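Uncharacterized protein (PDB 4XLZ) is a metal-binding deacetylase of carbohydrate esterase family 14 that probably removes an acetyl group from N,N'-diacetylchitobiose, a product of chitin breakdown. Local coordinates at residues K126-E131 with H182-I187; I63-T68 with K122-I127; E91-A96 with R102-L107; K14-V19 with V252-F257. One frame throughout, in Å; residues are numbered along the deposited sequence.

Interaction 1. Residues K126-E131 with H182-I187; sequences KIIRKE and HSVSFI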
# COMPACT_ATOMS: atom_id res chain seq x y z
N LYS A 126 -11.13 -7.30 -17.59
CA LYS A 126 -11.04 -8.68 -18.19
C LYS A 126 -12.46 -9.16 -18.50
O LYS A 126 -12.74 -9.70 -19.58
CB LYS A 126 -10.46 -9.60 -17.09
CG LYS A 126 -10.24 -11.02 -17.64
CD LYS A 126 -9.09 -11.85 -16.81
CE LYS A 126 -9.55 -12.14 -15.53
NZ LYS A 126 -8.21 -12.62 -14.81
N ILE A 127 -13.42 -8.94 -17.59
CA ILE A 127 -14.80 -9.44 -17.85
C ILE A 127 -15.43 -8.63 -18.87
O ILE A 127 -16.18 -9.18 -19.77
CB ILE A 127 -15.58 -9.33 -16.53
CG1 ILE A 127 -14.98 -10.32 -15.50
CG2 ILE A 127 -17.08 -9.76 -16.80
CD1 ILE A 127 -15.43 -10.07 -14.00
N ILE A 128 -15.31 -7.29 -18.95
CA ILE A 128 -15.88 -6.50 -19.98
C ILE A 128 -15.34 -6.94 -21.35
O ILE A 128 -16.13 -6.94 -22.29
CB ILE A 128 -15.62 -4.95 -19.68
CG1 ILE A 128 -16.46 -4.60 -18.41
CG2 ILE A 128 -16.02 -4.06 -20.87
CD1 ILE A 128 -16.08 -3.17 -17.89
N ARG A 129 -14.03 -7.14 -21.41
CA ARG A 129 -13.49 -7.50 -22.72
C ARG A 129 -13.94 -8.90 -23.05
O ARG A 129 -14.16 -9.12 -24.30
CB ARG A 129 -11.99 -7.43 -22.70
CG ARG A 129 -11.48 -5.99 -22.64
CD ARG A 129 -9.93 -6.07 -22.43
NE ARG A 129 -9.41 -4.64 -22.52
CZ ARG A 129 -8.16 -4.27 -22.14
NH1 ARG A 129 -7.77 -3.00 -22.37
NH2 ARG A 129 -7.36 -5.15 -21.51
N LYS A 130 -14.10 -9.81 -22.14
CA LYS A 130 -14.60 -11.20 -22.50
C LYS A 130 -16.06 -11.12 -22.96
O LYS A 130 -16.43 -11.71 -24.00
CB LYS A 130 -14.49 -12.07 -21.29
CG LYS A 130 -15.08 -13.49 -21.53
CD LYS A 130 -14.28 -14.36 -22.43
CE LYS A 130 -15.17 -15.74 -22.65
NZ LYS A 130 -14.18 -16.63 -23.38
N GLU A 131 -16.90 -10.37 -22.22
CA GLU A 131 -18.33 -10.45 -22.48
C GLU A 131 -18.76 -9.47 -23.52
O GLU A 131 -19.88 -9.66 -24.14
CB GLU A 131 -19.10 -10.23 -21.14
CG GLU A 131 -19.00 -11.36 -20.17
CD GLU A 131 -19.82 -12.63 -20.52
OE1 GLU A 131 -19.67 -13.55 -19.75
OE2 GLU A 131 -20.53 -12.56 -21.57
N HIS A 182 -12.64 -3.41 -25.84
CA HIS A 182 -14.06 -3.34 -26.07
C HIS A 182 -14.60 -1.96 -25.69
O HIS A 182 -14.14 -1.36 -24.62
CB HIS A 182 -14.78 -4.39 -25.27
CG HIS A 182 -16.28 -4.28 -25.41
ND1 HIS A 182 -16.98 -4.52 -26.60
CD2 HIS A 182 -17.19 -3.89 -24.50
CE1 HIS A 182 -18.26 -4.29 -26.38
NE2 HIS A 182 -18.41 -3.90 -25.10
N SER A 183 -15.50 -1.40 -26.51
CA SER A 183 -16.16 -0.15 -26.21
C SER A 183 -17.63 -0.39 -25.90
O SER A 183 -18.47 -0.73 -26.75
CB SER A 183 -16.10 0.76 -27.44
OG SER A 183 -14.74 1.04 -27.75
N VAL A 184 -17.95 -0.17 -24.62
CA VAL A 184 -19.36 -0.28 -24.15
C VAL A 184 -20.15 0.86 -24.74
O VAL A 184 -19.64 1.93 -24.97
CB VAL A 184 -19.29 -0.21 -22.59
CG1 VAL A 184 -20.71 0.08 -21.98
CG2 VAL A 184 -18.64 -1.49 -22.02
N SER A 185 -21.43 0.63 -25.08
CA SER A 185 -22.24 1.73 -25.67
C SER A 185 -22.89 2.70 -24.64
O SER A 185 -22.98 3.89 -24.95
CB SER A 185 -23.42 1.16 -26.48
OG SER A 185 -22.76 0.43 -27.54
N PHE A 186 -23.26 2.18 -23.46
CA PHE A 186 -23.75 3.14 -22.41
C PHE A 186 -23.38 2.61 -21.04
O PHE A 186 -23.31 1.36 -20.79
CB PHE A 186 -25.33 3.33 -22.49
CG PHE A 186 -26.13 2.07 -22.16
CD1 PHE A 186 -26.53 1.20 -23.19
CD2 PHE A 186 -26.57 1.86 -20.78
CE1 PHE A 186 -27.30 0.06 -22.79
CE2 PHE A 186 -27.30 0.73 -20.42
CZ PHE A 186 -27.69 -0.14 -21.44
N ILE A 187 -23.27 3.61 -20.17
CA ILE A 187 -23.25 3.34 -18.67
C ILE A 187 -24.60 3.92 -18.14
O ILE A 187 -25.06 5.02 -18.57
CB ILE A 187 -22.14 4.15 -18.06
CG1 ILE A 187 -20.86 3.45 -18.48
CG2 ILE A 187 -22.24 4.09 -16.49
CD1 ILE A 187 -19.63 4.43 -18.09

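Interaction 2. Residues I63-T68 with K122-I127; sequences IYICMT and KDLVKI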
# COMPACT_ATOMS: atom_id res chain seq x y z
N ILE A 63 -26.05 -9.99 -17.02
CA ILE A 63 -24.98 -10.68 -16.25
C ILE A 63 -24.59 -9.81 -15.03
O ILE A 63 -24.52 -8.61 -15.21
CB ILE A 63 -23.73 -10.82 -17.21
CG1 ILE A 63 -24.16 -11.74 -18.41
CG2 ILE A 63 -22.53 -11.40 -16.43
CD1 ILE A 63 -23.10 -11.60 -19.54
N TYR A 64 -24.36 -10.45 -13.93
CA TYR A 64 -23.92 -9.64 -12.71
C TYR A 64 -22.39 -9.81 -12.57
O TYR A 64 -21.81 -10.87 -12.85
CB TYR A 64 -24.45 -10.24 -11.45
CG TYR A 64 -25.95 -10.00 -11.22
CD1 TYR A 64 -26.76 -9.30 -12.09
CD2 TYR A 64 -26.43 -10.53 -10.04
CE1 TYR A 64 -28.18 -9.08 -11.75
CE2 TYR A 64 -27.81 -10.33 -9.67
CZ TYR A 64 -28.57 -9.65 -10.56
OH TYR A 64 -29.94 -9.47 -10.26
N ILE A 65 -21.80 -8.69 -12.09
CA ILE A 65 -20.48 -8.81 -11.42
C ILE A 65 -20.70 -8.38 -9.97
O ILE A 65 -21.23 -7.26 -9.79
CB ILE A 65 -19.43 -7.89 -12.03
CG1 ILE A 65 -19.16 -8.32 -13.48
CG2 ILE A 65 -18.11 -8.06 -11.23
CD1 ILE A 65 -18.24 -7.29 -14.28
N CYS A 66 -20.39 -9.25 -9.04
CA CYS A 66 -20.53 -8.90 -7.61
C CYS A 66 -19.13 -8.68 -7.10
O CYS A 66 -18.28 -9.55 -7.10
CB CYS A 66 -21.28 -10.04 -6.88
SG CYS A 66 -21.74 -9.49 -5.21
N MSE A 67 -18.91 -7.47 -6.56
CA MSE A 67 -17.49 -7.10 -6.21
C MSE A 67 -17.00 -7.76 -4.95
O MSE A 67 -15.85 -8.13 -4.83
CB MSE A 67 -17.44 -5.58 -5.88
CG MSE A 67 -18.00 -4.65 -6.99
SE MSE A 67 -17.03 -4.87 -8.70
CE MSE A 67 -15.35 -4.18 -8.17
N THR A 68 -17.90 -8.02 -3.97
CA THR A 68 -17.53 -8.55 -2.68
C THR A 68 -18.38 -9.76 -2.27
O THR A 68 -19.35 -10.14 -2.97
CB THR A 68 -17.56 -7.53 -1.51
OG1 THR A 68 -18.95 -7.31 -1.14
CG2 THR A 68 -16.92 -6.20 -1.85
N LYS A 122 -8.41 -4.11 -13.37
CA LYS A 122 -8.08 -5.20 -14.32
C LYS A 122 -9.11 -6.31 -14.23
O LYS A 122 -9.43 -6.92 -15.27
CB LYS A 122 -6.69 -5.77 -13.98
CG LYS A 122 -5.61 -4.78 -14.39
CD LYS A 122 -4.28 -5.49 -13.98
CE LYS A 122 -3.16 -4.64 -14.47
NZ LYS A 122 -1.91 -5.36 -13.79
N ASP A 123 -9.65 -6.66 -13.05
CA ASP A 123 -10.67 -7.75 -13.00
C ASP A 123 -11.91 -7.32 -13.84
O ASP A 123 -12.50 -8.08 -14.64
CB ASP A 123 -11.18 -7.88 -11.56
CG ASP A 123 -10.24 -8.55 -10.67
OD1 ASP A 123 -9.34 -9.34 -11.16
OD2 ASP A 123 -10.37 -8.25 -9.43
N LEU A 124 -12.38 -6.05 -13.67
CA LEU A 124 -13.55 -5.55 -14.40
C LEU A 124 -13.26 -5.53 -15.87
O LEU A 124 -14.08 -5.89 -16.69
CB LEU A 124 -14.00 -4.17 -13.90
CG LEU A 124 -14.49 -4.24 -12.45
CD1 LEU A 124 -14.92 -2.78 -12.10
CD2 LEU A 124 -15.73 -5.16 -12.29
N VAL A 125 -12.08 -4.99 -16.29
CA VAL A 125 -11.73 -4.88 -17.73
C VAL A 125 -11.62 -6.32 -18.29
O VAL A 125 -12.10 -6.44 -19.46
CB VAL A 125 -10.43 -4.16 -17.81
CG1 VAL A 125 -9.81 -4.28 -19.25
CG2 VAL A 125 -10.65 -2.65 -17.51
N LYS A 126 -11.13 -7.30 -17.59
CA LYS A 126 -11.04 -8.68 -18.19
C LYS A 126 -12.46 -9.16 -18.50
O LYS A 126 -12.74 -9.70 -19.58
CB LYS A 126 -10.46 -9.60 -17.09
CG LYS A 126 -10.24 -11.02 -17.64
CD LYS A 126 -9.09 -11.85 -16.81
CE LYS A 126 -9.55 -12.14 -15.53
NZ LYS A 126 -8.21 -12.62 -14.81
N ILE A 127 -13.42 -8.94 -17.59
CA ILE A 127 -14.80 -9.44 -17.85
C ILE A 127 -15.43 -8.63 -18.87
O ILE A 127 -16.18 -9.18 -19.77
CB ILE A 127 -15.58 -9.33 -16.53
CG1 ILE A 127 -14.98 -10.32 -15.50
CG2 ILE A 127 -17.08 -9.76 -16.80
CD1 ILE A 127 -15.43 -10.07 -14.00

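Interaction 3. Residues E91-A96 with R102-L107; sequences EEEESA and RKIYWL. With HEZ (hexane-1,6-diol), chain M.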
# COMPACT_ATOMS: atom_id res chain seq x y z
N GLU A 91 -28.29 -17.34 -1.83
CA GLU A 91 -29.38 -16.30 -1.90
C GLU A 91 -29.40 -15.55 -3.19
O GLU A 91 -30.39 -15.30 -3.81
CB GLU A 91 -29.24 -15.33 -0.75
CG GLU A 91 -29.58 -16.04 0.55
CD GLU A 91 -29.40 -15.28 1.83
OE1 GLU A 91 -29.86 -15.74 2.96
OE2 GLU A 91 -28.71 -14.19 1.83
N GLU A 92 -28.17 -15.14 -3.64
CA GLU A 92 -28.15 -14.43 -4.90
C GLU A 92 -28.53 -15.28 -6.13
O GLU A 92 -29.15 -14.79 -7.06
CB GLU A 92 -26.69 -13.80 -5.13
CG GLU A 92 -26.67 -12.85 -6.30
CD GLU A 92 -27.35 -11.50 -6.02
OE1 GLU A 92 -26.71 -10.46 -5.77
OE2 GLU A 92 -28.60 -11.40 -6.16
N GLU A 93 -28.11 -16.54 -6.08
CA GLU A 93 -28.51 -17.40 -7.22
C GLU A 93 -30.07 -17.50 -7.25
O GLU A 93 -30.62 -17.52 -8.34
CB GLU A 93 -27.90 -18.79 -7.03
CG GLU A 93 -26.30 -18.67 -7.39
CD GLU A 93 -25.53 -19.92 -6.95
OE1 GLU A 93 -26.05 -20.79 -6.18
OE2 GLU A 93 -24.38 -20.04 -7.42
N GLU A 94 -30.68 -17.61 -6.09
CA GLU A 94 -32.20 -17.71 -6.08
C GLU A 94 -32.80 -16.34 -6.51
O GLU A 94 -33.74 -16.27 -7.29
CB GLU A 94 -32.62 -18.10 -4.71
CG GLU A 94 -34.21 -17.99 -4.48
CD GLU A 94 -34.65 -18.46 -3.00
OE1 GLU A 94 -34.02 -19.44 -2.52
OE2 GLU A 94 -35.60 -17.90 -2.32
N SER A 95 -32.27 -15.20 -6.01
CA SER A 95 -32.79 -13.93 -6.43
C SER A 95 -32.63 -13.71 -7.90
O SER A 95 -33.49 -13.24 -8.64
CB SER A 95 -31.94 -12.88 -5.63
OG SER A 95 -32.33 -11.54 -5.90
N ALA A 96 -31.42 -13.99 -8.42
CA ALA A 96 -31.15 -13.83 -9.79
C ALA A 96 -32.04 -14.70 -10.71
O ALA A 96 -32.50 -14.20 -11.76
CB ALA A 96 -29.65 -14.24 -10.03
N ARG A 102 -28.78 -15.24 -15.54
CA ARG A 102 -28.27 -16.59 -15.54
C ARG A 102 -26.76 -16.68 -15.33
O ARG A 102 -26.20 -17.76 -15.42
CB ARG A 102 -28.48 -17.25 -16.95
CG ARG A 102 -30.00 -17.47 -17.28
CD ARG A 102 -30.22 -17.73 -18.79
NE ARG A 102 -31.56 -17.21 -19.12
CZ ARG A 102 -32.72 -17.81 -18.82
NH1 ARG A 102 -32.75 -19.00 -18.22
NH2 ARG A 102 -33.87 -17.24 -19.14
N LYS A 103 -26.09 -15.55 -15.10
CA LYS A 103 -24.62 -15.65 -14.95
C LYS A 103 -24.17 -14.55 -13.95
O LYS A 103 -24.56 -13.40 -14.11
CB LYS A 103 -23.92 -15.42 -16.26
CG LYS A 103 -22.40 -15.65 -16.17
CD LYS A 103 -21.70 -15.35 -17.53
CE LYS A 103 -21.84 -16.39 -18.62
NZ LYS A 103 -20.71 -16.15 -19.76
N ILE A 104 -23.38 -15.01 -13.01
CA ILE A 104 -22.84 -14.04 -11.96
C ILE A 104 -21.33 -14.31 -11.93
O ILE A 104 -20.88 -15.48 -11.74
CB ILE A 104 -23.42 -14.34 -10.60
CG1 ILE A 104 -25.00 -14.15 -10.61
CG2 ILE A 104 -22.80 -13.35 -9.60
CD1 ILE A 104 -25.63 -14.79 -9.33
N TYR A 105 -20.52 -13.23 -12.09
CA TYR A 105 -19.08 -13.32 -11.75
C TYR A 105 -18.84 -12.81 -10.34
O TYR A 105 -19.33 -11.68 -10.05
CB TYR A 105 -18.27 -12.40 -12.67
CG TYR A 105 -18.21 -12.85 -14.10
CD1 TYR A 105 -19.22 -12.52 -15.05
CD2 TYR A 105 -17.07 -13.54 -14.56
CE1 TYR A 105 -19.08 -12.93 -16.39
CE2 TYR A 105 -16.96 -13.95 -15.88
CZ TYR A 105 -17.93 -13.62 -16.76
OH TYR A 105 -17.79 -13.99 -18.12
N TRP A 106 -18.20 -13.56 -9.54
CA TRP A 106 -17.94 -13.22 -8.13
C TRP A 106 -16.50 -12.81 -8.01
O TRP A 106 -15.57 -13.64 -8.19
CB TRP A 106 -18.14 -14.44 -7.21
CG TRP A 106 -19.59 -14.97 -7.25
CD1 TRP A 106 -20.05 -16.01 -8.03
CD2 TRP A 106 -20.66 -14.48 -6.50
NE1 TRP A 106 -21.44 -16.24 -7.66
CE2 TRP A 106 -21.78 -15.26 -6.78
CE3 TRP A 106 -20.76 -13.44 -5.57
CZ2 TRP A 106 -23.03 -15.06 -6.13
CZ3 TRP A 106 -22.00 -13.19 -4.89
CH2 TRP A 106 -23.09 -14.04 -5.22
N LEU A 107 -16.22 -11.55 -7.77
CA LEU A 107 -14.76 -11.17 -7.62
C LEU A 107 -14.22 -11.58 -6.32
O LEU A 107 -12.97 -11.68 -6.17
CB LEU A 107 -14.61 -9.63 -7.74
CG LEU A 107 -15.06 -9.05 -9.07
CD1 LEU A 107 -14.47 -7.61 -9.15
CD2 LEU A 107 -14.59 -9.80 -10.35
O1 HEZ M . -29.37 -18.75 -10.41
C1 HEZ M . -29.25 -17.79 -11.49
C2 HEZ M . -27.80 -17.30 -11.49
C3 HEZ M . -27.07 -18.43 -12.16
C4 HEZ M . -26.05 -18.91 -11.24
C5 HEZ M . -24.90 -17.97 -11.58
C6 HEZ M . -23.53 -18.58 -11.90
O6 HEZ M . -22.82 -17.95 -13.00
O HOH W 1 -23.12 -18.11 -8.90

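Interaction 4. Residues K14-V19 with V252-F257; sequences KLLKEV and VMPGLF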
# COMPACT_ATOMS: atom_id res chain seq x y z
N LYS A 14 -26.71 22.04 -29.20
CA LYS A 14 -26.15 21.44 -30.41
C LYS A 14 -25.08 20.35 -30.14
O LYS A 14 -25.01 19.29 -30.79
CB LYS A 14 -25.57 22.56 -31.28
CG LYS A 14 -25.09 22.10 -32.68
CD LYS A 14 -24.41 23.35 -33.36
CE LYS A 14 -23.72 22.89 -34.71
NZ LYS A 14 -24.94 22.74 -35.74
N LEU A 15 -24.28 20.61 -29.08
CA LEU A 15 -23.25 19.59 -28.70
C LEU A 15 -24.01 18.31 -28.31
O LEU A 15 -23.64 17.21 -28.72
CB LEU A 15 -22.47 20.14 -27.51
CG LEU A 15 -21.41 19.11 -27.00
CD1 LEU A 15 -20.22 18.99 -28.02
CD2 LEU A 15 -20.88 19.68 -25.62
N LEU A 16 -25.04 18.41 -27.46
CA LEU A 16 -25.76 17.16 -27.03
C LEU A 16 -26.56 16.48 -28.12
O LEU A 16 -26.43 15.29 -28.28
CB LEU A 16 -26.74 17.49 -25.89
CG LEU A 16 -26.22 17.66 -24.51
CD1 LEU A 16 -27.59 18.00 -23.82
CD2 LEU A 16 -25.75 16.33 -23.99
N LYS A 17 -27.24 17.25 -28.98
CA LYS A 17 -28.15 16.64 -29.99
C LYS A 17 -27.42 16.19 -31.16
O LYS A 17 -27.64 15.11 -31.66
CB LYS A 17 -29.18 17.71 -30.40
CG LYS A 17 -30.21 17.20 -31.50
CD LYS A 17 -30.73 18.49 -32.34
CE LYS A 17 -31.51 18.16 -33.61
NZ LYS A 17 -32.51 17.17 -33.20
N GLU A 18 -26.50 17.03 -31.67
CA GLU A 18 -25.85 16.70 -32.94
C GLU A 18 -24.53 16.06 -32.79
O GLU A 18 -24.18 15.11 -33.53
CB GLU A 18 -25.66 17.95 -33.83
CG GLU A 18 -27.01 18.60 -34.13
CD GLU A 18 -26.90 19.83 -35.03
OE1 GLU A 18 -25.79 20.16 -35.50
OE2 GLU A 18 -27.92 20.51 -35.12
N VAL A 19 -23.65 16.62 -31.96
CA VAL A 19 -22.32 16.04 -31.95
C VAL A 19 -22.29 14.71 -31.14
O VAL A 19 -21.65 13.72 -31.57
CB VAL A 19 -21.37 17.04 -31.28
CG1 VAL A 19 -19.94 16.46 -31.05
CG2 VAL A 19 -21.29 18.39 -32.14
N VAL A 252 -27.83 8.73 -16.82
CA VAL A 252 -27.10 8.42 -18.07
C VAL A 252 -26.56 9.69 -18.64
O VAL A 252 -27.24 10.74 -18.61
CB VAL A 252 -28.02 7.69 -19.14
CG1 VAL A 252 -27.25 7.36 -20.42
CG2 VAL A 252 -28.70 6.42 -18.55
N MSE A 253 -25.30 9.70 -19.10
CA MSE A 253 -24.73 10.91 -19.67
C MSE A 253 -23.83 10.45 -20.86
O MSE A 253 -23.40 9.30 -20.95
CB MSE A 253 -23.71 11.58 -18.70
CG MSE A 253 -24.34 12.00 -17.34
SE MSE A 253 -23.18 13.13 -16.32
CE MSE A 253 -21.82 11.68 -15.94
N PRO A 254 -23.55 11.36 -21.79
CA PRO A 254 -22.62 11.06 -22.86
C PRO A 254 -21.27 10.72 -22.17
O PRO A 254 -20.91 11.32 -21.10
CB PRO A 254 -22.41 12.46 -23.55
CG PRO A 254 -23.66 13.24 -23.27
CD PRO A 254 -24.04 12.76 -21.82
N GLY A 255 -20.48 9.89 -22.82
CA GLY A 255 -19.11 9.50 -22.25
C GLY A 255 -18.33 10.73 -21.97
O GLY A 255 -17.58 10.80 -20.94
N LEU A 256 -18.36 11.70 -22.87
CA LEU A 256 -17.52 12.94 -22.70
C LEU A 256 -17.81 13.60 -21.37
O LEU A 256 -16.91 14.22 -20.81
CB LEU A 256 -17.93 13.91 -23.87
CG LEU A 256 -17.12 15.13 -24.02
CD1 LEU A 256 -15.85 14.68 -24.70
CD2 LEU A 256 -17.93 16.06 -25.12
N PHE A 257 -19.03 13.53 -20.83
CA PHE A 257 -19.40 14.36 -19.69
C PHE A 257 -18.80 13.84 -18.38
O PHE A 257 -18.90 14.51 -17.41
CB PHE A 257 -20.94 14.41 -19.54
CG PHE A 257 -21.62 15.51 -20.41
CD1 PHE A 257 -21.07 15.89 -21.63
CD2 PHE A 257 -22.77 16.12 -19.90
CE1 PHE A 257 -21.70 16.90 -22.43
CE2 PHE A 257 -23.43 17.11 -20.68
CZ PHE A 257 -22.90 17.52 -21.93

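Interaction 1. Residues K126-E131 with H182-I187
The imidazole of H182 meets the helix at its edge: CG2 of I128 lies close to the ring plane, 3.8 Å from H182 CD2, so a carbon corner of the ring is set against the methyl. The neighbouring ring atom NE2 is hydrogen-bonded to the carbonyl of P133, a bond that should fix the ring's rotation. The other flat group, the guanidinium of R129, leaves the contact altogether; it forms a salt bridge with D174 and bonds to the carbonyls of S165, F170 and S171. R129 meets H182 near the root of its side chain, CA standing 4.2 Å from H182 CB. This is the alpha/beta layering of a Rossmann-like fold: helix 118-131 flanks the parallel sheet, and H182 and V184 belong to the chain that leads into one of its two edge strands, 186-190. The branching of I128 suits this junction. CG1 beside the backbone N (chi1 -68°) puts CG2 anti to that N, on the loop's side, and this methyl serves two partners: V184 CG2 lies 3.8 Å from I128 CG2, the side chains at about a right angle. I128 and V184 also rest on V162 of helix 149-164.

Interaction 2. Residues I63-T68 with K122-I127
L124 is the first residue of the helical segment to reach the strand, and it does so with one branch of its fork. Its CD2 methyl lies between two strand residues, 3.8 Å from CD1 of I65 and 3.8 Å from the selenium of M67, a selenomethionine introduced with this derivative. M67 gets there by folding: its chain is bent at both chi2 and chi3, which swings the selenium across L124 at about a right angle. V125 faces S161 and S165 instead, and K126 points to the subunit interface, where its NZ forms a salt bridge with D174 of the second subunit. Helix 118-131 runs antiparallel to strand 61-68, at 169° with 11.0 Å between the segment axes, as expected where a helix covers a parallel sheet in a Rossmann-like alpha/beta fold; it then leads back into the sheet through strand 135-139. About one turn after L124, I127 meets I65 tip to tip, its CG2 3.7 Å from I65 CD1. I65 suits this spot because its CG1 arm, with chi1 at -64°, reaches toward the helix while its CG2 branch packs on L124 CD2 at 3.9 Å. Cutting I65 back to an alanine would probably open a gap between sheet and helix, leaving I127 and L124 without the methyl they both pack on.

Interaction 3. Residues E91-A96 with R102-L107
Apolar packing between E92, A96, I104 and W106 makes up most of the direct contact. E92 contributes its carbons rather than its charge: CB meets the edge of the W106 indole, 3.6 Å from CH2, and CG lies 3.7 Å from I104 CD1. With CG anti to the backbone N (chi1 -170°) and a bend at chi2, the aliphatic part lies over the strand while the carboxylate is carried off to the backbone N of D42. A small residue suits position 96, where A96 CB comes 4.1 Å from I104 CD1. Within the strand, I104 CG2 sits over one face of the indole, near its rim, and R89 makes a cation-pi contact with the same ring. Helix 81-99 and strand 103-109 complete a beta-alpha-beta crossover that begins at strand 61-68, so the two run nearly antiparallel, at 151°. Polar links across the contact are indirect. A water in the plane of the indole accepts a bond from W106 NE1 (2.8 Å) and donates one to E93 OE2 (2.7 Å). A hexane-1,6-diol molecule, probably from the crystallisation liquor, bridges the two segments as well: its O1 donates to E93 O at 2.7 Å, its O6 accepts from I104 N in a nearly straight bond (174°), and its carbons lie against A96 CB and the side chain of I104.

Interaction 4. Residues K14-V19 with V252-F257
L16 crosses both F257 and P254 at about a right angle, and its CD2 methyl touches both rings. CD2 of L16 is 3.7 Å from F257 CZ and 3.8 Å from P254 CG. The CB of L16 does not itself aim at the loop; with CG beside the backbone N (chi1 -79°), the far end of the chain is brought across to it. P254 and F257 stand against each other: CG of the proline lies 4.0 Å above one face of the phenyl ring, near its rim, and F257 N bonds to P254 O at 2.9 Å, closing the tight turn into the 3-10 segment. A rigid ring and a broad flat one thus offer the leucine a firm surface. L15 comes to the phenyl from another direction, its CD2 near the ring plane and 4.3 Å from F257 CE1. Away from the loop, K14 NZ forms a salt bridge with E18 OE1 at 2.7 Å, one turn along, meeting the oxygen on its syn side, tilted 25° from the carboxylate plane. L15 also packs on P229 of the third subunit, and L256 on F230 there. The arrangement is that of an amphipathic terminal helix, here widening into a pi-type turn at 15-19, which lays its leucines on the loop after strand 247-250 and joins the N-terminal and C-terminal parts of the chain beside a subunit interface.

How the interactions relate
Interaction 2 is the fully buried contact of the sheet layer, made by aliphatic groups and selenium; interaction 1 carries the same helix, 118-131, to the approach to edge strand 186-190, where a histidine edge replaces one of the aliphatic partners. Interaction 3 lies at the other edge of the sheet and is more open, with water and a diol joining what the apolar groups do not. Strands 61-68 and 103-109 are neighbours, so interactions 2 and 3 are tied by backbone bonds between Y64, C66 and Y105, and E131 links interaction 1 to K103 and Y105. Interaction 4, though buried, lies off the sheet, about 34 Å from interaction 3 between centres, and touches the third subunit.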